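PDB 5Y5A: KLLA0F20702p from Kluyveromyces lactis, which probably serves as the telomerase subunit Est1, binding Cdc13 and so helping to recruit telomerase to telomeres. Local coordinates for residues A[252-263]-A[363-374]. Sequence-based numbering, arbitrary orientation.
Sequences GNAAYQFVRSSL and QDLILLIGSFHM
Asn253 and Gln363 make the one direct hydrogen bond between segments 252-263 and 363-374: NE2 of Gln363 donates to OD1 of Asn253 at 2.9 Å. OD1 lies in the amide plane of Gln363, but NE2 comes from above the Asn253 carbonyl plane, and the two amide planes stand almost perpendicular. One turn on, Gln363 lies across one face of the Tyr256 phenol, chi1 (-170°) setting its CG opposite the backbone N and the chain running on extended. That CG sits 3.7 Å from the Tyr256 ring centroid in a CH-pi contact, while OE1 accepts from a water. CG of Arg260 covers the opposite face, and CG2 of Ile366 abuts the ring edge, 3.6 Å from Tyr256 CE1. Both segments belong to the largely helical Est1 DNA/RNA-binding region, of the TPR clan; their axes meet at 47° in the chain's buried interior. Val259 then supplies a true knob into a hole, sitting among Leu367, Gly370, Ser371 and Met374, its CG1 3.8 Å from CA of Gly370. Arg260, bonded through NH1 to the Tyr256 hydroxyl, also donates to the Met487 carbonyl. Beyond it, Ser262 meets the bent Met374 chain, and Leu263 lays CD1 against Gly370 O at 3.4 Å.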
ATOM      1  N   GLY A 252      -1.208   4.554  11.865  1.00 42.01           N
ATOM      2  CA  GLY A 252      -0.262   3.566  11.372  1.00 38.90           C
ATOM      3  C   GLY A 252      -0.695   3.030  10.016  1.00 36.44           C
ATOM      4  O   GLY A 252       0.122   2.889   9.111  1.00 41.19           O
ATOM      5  N   ASN A 253      -1.986   2.723   9.879  1.00 40.48           N
ATOM      6  CA  ASN A 253      -2.561   2.373   8.583  1.00 39.63           C
ATOM      7  C   ASN A 253      -2.333   3.512   7.580  1.00 40.86           C
ATOM      8  O   ASN A 253      -2.057   3.268   6.406  1.00 43.48           O
ATOM      9  CB  ASN A 253      -4.067   2.079   8.700  1.00 40.18           C
ATOM     10  CG  ASN A 253      -4.384   0.840   9.553  1.00 50.14           C
ATOM     11  OD1 ASN A 253      -3.493   0.166  10.078  1.00 47.03           O
ATOM     12  ND2 ASN A 253      -5.674   0.553   9.705  1.00 51.67           N
ATOM     13  N   ALA A 254      -2.438   4.754   8.050  1.00 36.38           N
ATOM     14  CA  ALA A 254      -2.274   5.917   7.173  1.00 42.06           C
ATOM     15  C   ALA A 254      -0.839   6.026   6.672  1.00 43.63           C
ATOM     16  O   ALA A 254      -0.588   6.165   5.465  1.00 41.40           O
ATOM     17  CB  ALA A 254      -2.697   7.215   7.903  1.00 34.61           C
ATOM     18  N   ALA A 255       0.104   5.950   7.608  1.00 49.52           N
ATOM     19  CA  ALA A 255       1.528   5.971   7.286  1.00 42.70           C
ATOM     20  C   ALA A 255       1.878   4.882   6.285  1.00 37.99           C
ATOM     21  O   ALA A 255       2.603   5.120   5.321  1.00 39.42           O
ATOM     22  CB  ALA A 255       2.366   5.804   8.560  1.00 37.30           C
ATOM     23  N   TYR A 256       1.368   3.679   6.526  1.00 39.34           N
ATOM     24  CA  TYR A 256       1.632   2.553   5.641  1.00 39.83           C
ATOM     25  C   TYR A 256       1.113   2.827   4.226  1.00 34.78           C
ATOM     26  O   TYR A 256       1.826   2.629   3.244  1.00 37.05           O
ATOM     27  CB  TYR A 256       1.007   1.270   6.203  1.00 38.50           C
ATOM     28  CG  TYR A 256       1.005   0.131   5.213  1.00 42.14           C
ATOM     29  CD1 TYR A 256       2.194  -0.469   4.806  1.00 40.52           C
ATOM     30  CD2 TYR A 256      -0.185  -0.336   4.672  1.00 47.54           C
ATOM     31  CE1 TYR A 256       2.191  -1.507   3.889  1.00 43.19           C
ATOM     32  CE2 TYR A 256      -0.197  -1.371   3.760  1.00 42.56           C
ATOM     33  CZ  TYR A 256       0.986  -1.952   3.371  1.00 47.81           C
ATOM     34  OH  TYR A 256       0.950  -2.981   2.459  1.00 54.12           O
ATOM     35  N   GLN A 257      -0.124   3.302   4.131  1.00 37.82           N
ATOM     36  CA  GLN A 257      -0.712   3.634   2.839  1.00 37.23           C
ATOM     37  C   GLN A 257       0.046   4.779   2.167  1.00 39.52           C
ATOM     38  O   GLN A 257       0.236   4.779   0.947  1.00 37.47           O
ATOM     39  CB  GLN A 257      -2.188   3.993   3.010  1.00 33.01           C
ATOM     40  CG  GLN A 257      -3.054   2.811   3.443  1.00 41.38           C
ATOM     41  CD  GLN A 257      -3.285   1.804   2.322  1.00 47.11           C
ATOM     42  OE1 GLN A 257      -3.369   2.166   1.144  1.00 47.80           O
ATOM     43  NE2 GLN A 257      -3.391   0.537   2.685  1.00 49.47           N
ATOM     44  N   PHE A 258       0.484   5.751   2.963  1.00 36.60           N
ATOM     45  CA  PHE A 258       1.296   6.843   2.422  1.00 40.84           C
ATOM     46  C   PHE A 258       2.618   6.321   1.857  1.00 40.01           C
ATOM     47  O   PHE A 258       3.096   6.806   0.833  1.00 39.28           O
ATOM     48  CB  PHE A 258       1.567   7.914   3.489  1.00 43.65           C
ATOM     49  CG  PHE A 258       0.331   8.662   3.935  1.00 47.17           C
ATOM     50  CD1 PHE A 258      -0.800   8.713   3.127  1.00 39.10           C
ATOM     51  CD2 PHE A 258       0.298   9.309   5.165  1.00 49.90           C
ATOM     52  CE1 PHE A 258      -1.944   9.405   3.534  1.00 45.09           C
ATOM     53  CE2 PHE A 258      -0.840  10.000   5.579  1.00 47.48           C
ATOM     54  CZ  PHE A 258      -1.964  10.044   4.762  1.00 46.35           C
ATOM     55  N   VAL A 259       3.208   5.338   2.530  1.00 39.52           N
ATOM     56  CA  VAL A 259       4.466   4.759   2.072  1.00 31.90           C
ATOM     57  C   VAL A 259       4.241   3.983   0.781  1.00 35.60           C
ATOM     58  O   VAL A 259       5.013   4.104  -0.158  1.00 41.14           O
ATOM     59  CB  VAL A 259       5.084   3.835   3.138  1.00 36.44           C
ATOM     60  CG1 VAL A 259       6.195   2.988   2.533  1.00 36.17           C
ATOM     61  CG2 VAL A 259       5.620   4.668   4.299  1.00 34.66           C
ATOM     62  N   ARG A 260       3.161   3.202   0.729  1.00 40.26           N
ATOM     63  CA  ARG A 260       2.817   2.474  -0.493  1.00 40.46           C
ATOM     64  C   ARG A 260       2.592   3.431  -1.675  1.00 43.09           C
ATOM     65  O   ARG A 260       2.842   3.081  -2.828  1.00 40.40           O
ATOM     66  CB  ARG A 260       1.568   1.613  -0.283  1.00 37.12           C
ATOM     67  CG  ARG A 260       1.722   0.453   0.717  1.00 38.00           C
ATOM     68  CD  ARG A 260       2.741  -0.589   0.246  1.00 35.59           C
ATOM     69  NE  ARG A 260       2.489  -1.047  -1.117  1.00 39.97           N
ATOM     70  CZ  ARG A 260       1.725  -2.090  -1.434  1.00 44.72           C
ATOM     71  NH1 ARG A 260       1.121  -2.791  -0.480  1.00 37.79           N
ATOM     72  NH2 ARG A 260       1.565  -2.435  -2.709  1.00 40.26           N
ATOM     73  N   SER A 261       2.116   4.637  -1.379  1.00 39.94           N
ATOM     74  CA  SER A 261       1.738   5.577  -2.422  1.00 46.91           C
ATOM     75  C   SER A 261       2.972   6.272  -2.972  1.00 45.79           C
ATOM     76  O   SER A 261       2.958   6.786  -4.083  1.00 42.47           O
ATOM     77  CB  SER A 261       0.746   6.614  -1.890  1.00 44.48           C
ATOM     78  OG  SER A 261       1.433   7.671  -1.244  1.00 41.27           O
ATOM     79  N   SER A 262       4.034   6.282  -2.173  1.00 41.14           N
ATOM     80  CA  SER A 262       5.272   6.948  -2.544  1.00 42.94           C
ATOM     81  C   SER A 262       6.212   6.016  -3.274  1.00 36.05           C
ATOM     82  O   SER A 262       7.122   6.471  -3.943  1.00 39.56           O
ATOM     83  CB  SER A 262       5.993   7.491  -1.308  1.00 41.18           C
ATOM     84  OG  SER A 262       5.144   8.307  -0.535  1.00 42.45           O
ATOM     85  N   LEU A 263       6.001   4.711  -3.119  1.00 41.32           N
ATOM     86  CA  LEU A 263       6.955   3.708  -3.596  1.00 37.31           C
ATOM     87  C   LEU A 263       6.373   2.739  -4.634  1.00 38.91           C
ATOM     88  O   LEU A 263       7.027   1.766  -5.012  1.00 38.85           O
ATOM     89  CB  LEU A 263       7.493   2.905  -2.411  1.00 42.96           C
ATOM     90  CG  LEU A 263       8.209   3.684  -1.308  1.00 40.82           C
ATOM     91  CD1 LEU A 263       8.582   2.730  -0.198  1.00 34.82           C
ATOM     92  CD2 LEU A 263       9.444   4.341  -1.878  1.00 39.40           C
ATOM     93  N   GLN A 363       1.925  -5.780   8.510  1.00 43.59           N
ATOM     94  CA  GLN A 363       1.884  -4.422   7.969  1.00 41.62           C
ATOM     95  C   GLN A 363       3.083  -3.610   8.448  1.00 36.97           C
ATOM     96  O   GLN A 363       3.698  -2.888   7.670  1.00 35.64           O
ATOM     97  CB  GLN A 363       0.585  -3.713   8.357  1.00 39.20           C
ATOM     98  CG  GLN A 363       0.397  -2.392   7.615  1.00 47.85           C
ATOM     99  CD  GLN A 363      -0.976  -1.792   7.822  1.00 51.47           C
ATOM    100  OE1 GLN A 363      -1.905  -2.065   7.055  1.00 51.24           O
ATOM    101  NE2 GLN A 363      -1.114  -0.971   8.860  1.00 42.58           N
ATOM    102  N   ASP A 364       3.420  -3.759   9.727  1.00 34.69           N
ATOM    103  CA  ASP A 364       4.556  -3.064  10.318  1.00 41.36           C
ATOM    104  C   ASP A 364       5.863  -3.379   9.587  1.00 44.70           C
ATOM    105  O   ASP A 364       6.688  -2.495   9.378  1.00 39.82           O
ATOM    106  CB  ASP A 364       4.698  -3.431  11.800  1.00 33.08           C
ATOM    107  CG  ASP A 364       3.740  -2.659  12.698  1.00 45.42           C
ATOM    108  OD1 ASP A 364       2.838  -1.961  12.180  1.00 37.45           O
ATOM    109  OD2 ASP A 364       3.892  -2.770  13.937  1.00 43.50           O
ATOM    110  N   LEU A 365       6.036  -4.648   9.214  1.00 49.46           N
ATOM    111  CA  LEU A 365       7.217  -5.091   8.477  1.00 43.94           C
ATOM    112  C   LEU A 365       7.346  -4.369   7.139  1.00 37.91           C
ATOM    113  O   LEU A 365       8.394  -3.810   6.825  1.00 35.10           O
ATOM    114  CB  LEU A 365       7.168  -6.607   8.257  1.00 44.26           C
ATOM    115  CG  LEU A 365       8.223  -7.169   7.304  1.00 43.45           C
ATOM    116  CD1 LEU A 365       9.610  -7.143   7.933  1.00 38.81           C
ATOM    117  CD2 LEU A 365       7.860  -8.584   6.849  1.00 49.97           C
ATOM    118  N   ILE A 366       6.272  -4.357   6.360  1.00 40.81           N
ATOM    119  CA  ILE A 366       6.300  -3.693   5.058  1.00 41.63           C
ATOM    120  C   ILE A 366       6.464  -2.174   5.170  1.00 38.87           C
ATOM    121  O   ILE A 366       7.234  -1.571   4.412  1.00 38.28           O
ATOM    122  CB  ILE A 366       5.035  -4.002   4.262  1.00 43.88           C
ATOM    123  CG1 ILE A 366       4.882  -5.519   4.111  1.00 46.10           C
ATOM    124  CG2 ILE A 366       5.089  -3.333   2.893  1.00 37.28           C
ATOM    125  CD1 ILE A 366       3.455  -5.939   3.877  1.00 43.54           C
ATOM    126  N   LEU A 367       5.745  -1.559   6.107  1.00 35.65           N
ATOM    127  CA  LEU A 367       5.922  -0.135   6.391  1.00 36.12           C
ATOM    128  C   LEU A 367       7.401   0.183   6.653  1.00 38.87           C
ATOM    129  O   LEU A 367       7.961   1.116   6.082  1.00 38.51           O
ATOM    130  CB  LEU A 367       5.076   0.278   7.592  1.00 29.15           C
ATOM    131  CG  LEU A 367       5.368   1.633   8.238  1.00 35.86           C
ATOM    132  CD1 LEU A 367       4.967   2.788   7.312  1.00 40.21           C
ATOM    133  CD2 LEU A 367       4.643   1.749   9.570  1.00 39.38           C
ATOM    134  N   LEU A 368       8.019  -0.624   7.511  1.00 37.79           N
ATOM    135  CA  LEU A 368       9.408  -0.443   7.915  1.00 38.50           C
ATOM    136  C   LEU A 368      10.383  -0.598   6.749  1.00 40.69           C
ATOM    137  O   LEU A 368      11.286   0.226   6.569  1.00 39.62           O
ATOM    138  CB  LEU A 368       9.754  -1.439   9.025  1.00 41.67           C
ATOM    139  CG  LEU A 368      11.137  -1.299   9.651  1.00 40.69           C
ATOM    140  CD1 LEU A 368      11.281   0.081  10.290  1.00 36.21           C
ATOM    141  CD2 LEU A 368      11.378  -2.422  10.660  1.00 35.74           C
ATOM    142  N   ILE A 369      10.205  -1.657   5.961  1.00 38.25           N
ATOM    143  CA  ILE A 369      11.023  -1.860   4.759  1.00 36.83           C
ATOM    144  C   ILE A 369      10.884  -0.662   3.822  1.00 42.65           C
ATOM    145  O   ILE A 369      11.876  -0.091   3.367  1.00 40.20           O
ATOM    146  CB  ILE A 369      10.629  -3.159   4.017  1.00 32.86           C
ATOM    147  CG1 ILE A 369      11.270  -4.362   4.705  1.00 33.73           C
ATOM    148  CG2 ILE A 369      11.072  -3.115   2.541  1.00 34.08           C
ATOM    149  CD1 ILE A 369      10.708  -5.700   4.260  1.00 35.13           C
ATOM    150  N   GLY A 370       9.642  -0.284   3.544  1.00 38.42           N
ATOM    151  CA  GLY A 370       9.366   0.892   2.744  1.00 33.55           C
ATOM    152  C   GLY A 370       9.984   2.152   3.324  1.00 33.31           C
ATOM    153  O   GLY A 370      10.506   2.982   2.594  1.00 37.49           O
ATOM    154  N   SER A 371       9.946   2.284   4.645  1.00 33.24           N
ATOM    155  CA  SER A 371      10.471   3.471   5.304  1.00 35.56           C
ATOM    156  C   SER A 371      11.969   3.685   5.125  1.00 35.81           C
ATOM    157  O   SER A 371      12.451   4.816   5.255  1.00 37.83           O
ATOM    158  CB  SER A 371      10.143   3.428   6.792  1.00 36.35           C
ATOM    159  OG  SER A 371       8.772   3.740   6.984  1.00 42.52           O
ATOM    160  N   PHE A 372      12.715   2.619   4.842  1.00 34.58           N
ATOM    161  CA  PHE A 372      14.146   2.779   4.582  1.00 35.66           C
ATOM    162  C   PHE A 372      14.336   3.547   3.277  1.00 34.01           C
ATOM    163  O   PHE A 372      15.270   4.340   3.141  1.00 39.35           O
ATOM    164  CB  PHE A 372      14.876   1.422   4.517  1.00 36.58           C
ATOM    165  CG  PHE A 372      16.343   1.538   4.134  1.00 38.64           C
ATOM    166  CD1 PHE A 372      17.290   1.939   5.068  1.00 35.72           C
ATOM    167  CD2 PHE A 372      16.768   1.238   2.848  1.00 35.79           C
ATOM    168  CE1 PHE A 372      18.627   2.052   4.728  1.00 38.11           C
ATOM    169  CE2 PHE A 372      18.115   1.351   2.493  1.00 43.22           C
ATOM    170  CZ  PHE A 372      19.044   1.758   3.432  1.00 44.32           C
ATOM    171  N   HIS A 373      13.445   3.316   2.318  1.00 37.12           N
ATOM    172  CA  HIS A 373      13.532   4.018   1.042  1.00 40.72           C
ATOM    173  C   HIS A 373      12.879   5.396   1.144  1.00 39.10           C
ATOM    174  O   HIS A 373      13.255   6.303   0.425  1.00 43.80           O
ATOM    175  CB  HIS A 373      12.895   3.191  -0.075  1.00 41.29           C
ATOM    176  CG  HIS A 373      13.503   1.831  -0.228  1.00 44.76           C
ATOM    177  ND1 HIS A 373      14.582   1.588  -1.051  1.00 42.71           N
ATOM    178  CD2 HIS A 373      13.205   0.650   0.364  1.00 39.83           C
ATOM    179  CE1 HIS A 373      14.913   0.312  -0.971  1.00 40.91           C
ATOM    180  NE2 HIS A 373      14.093  -0.281  -0.122  1.00 40.88           N
ATOM    181  N   MET A 374      11.905   5.552   2.039  1.00 35.27           N
ATOM    182  CA  MET A 374      11.415   6.892   2.371  1.00 40.61           C
ATOM    183  C   MET A 374      12.597   7.726   2.881  1.00 39.55           C
ATOM    184  O   MET A 374      12.811   8.857   2.443  1.00 37.73           O
ATOM    185  CB  MET A 374      10.299   6.842   3.421  1.00 30.42           C
ATOM    186  CG  MET A 374       9.046   6.077   2.979  1.00 29.91           C
ATOM    187  SD  MET A 374       8.273   6.763   1.491  1.00 40.77           S
ATOM    188  CE  MET A 374       7.485   8.228   2.165  1.00 37.44           C
TER
HETATM  189  O   HOH W   1      -3.496  -0.142   6.006  1.00 48.74           O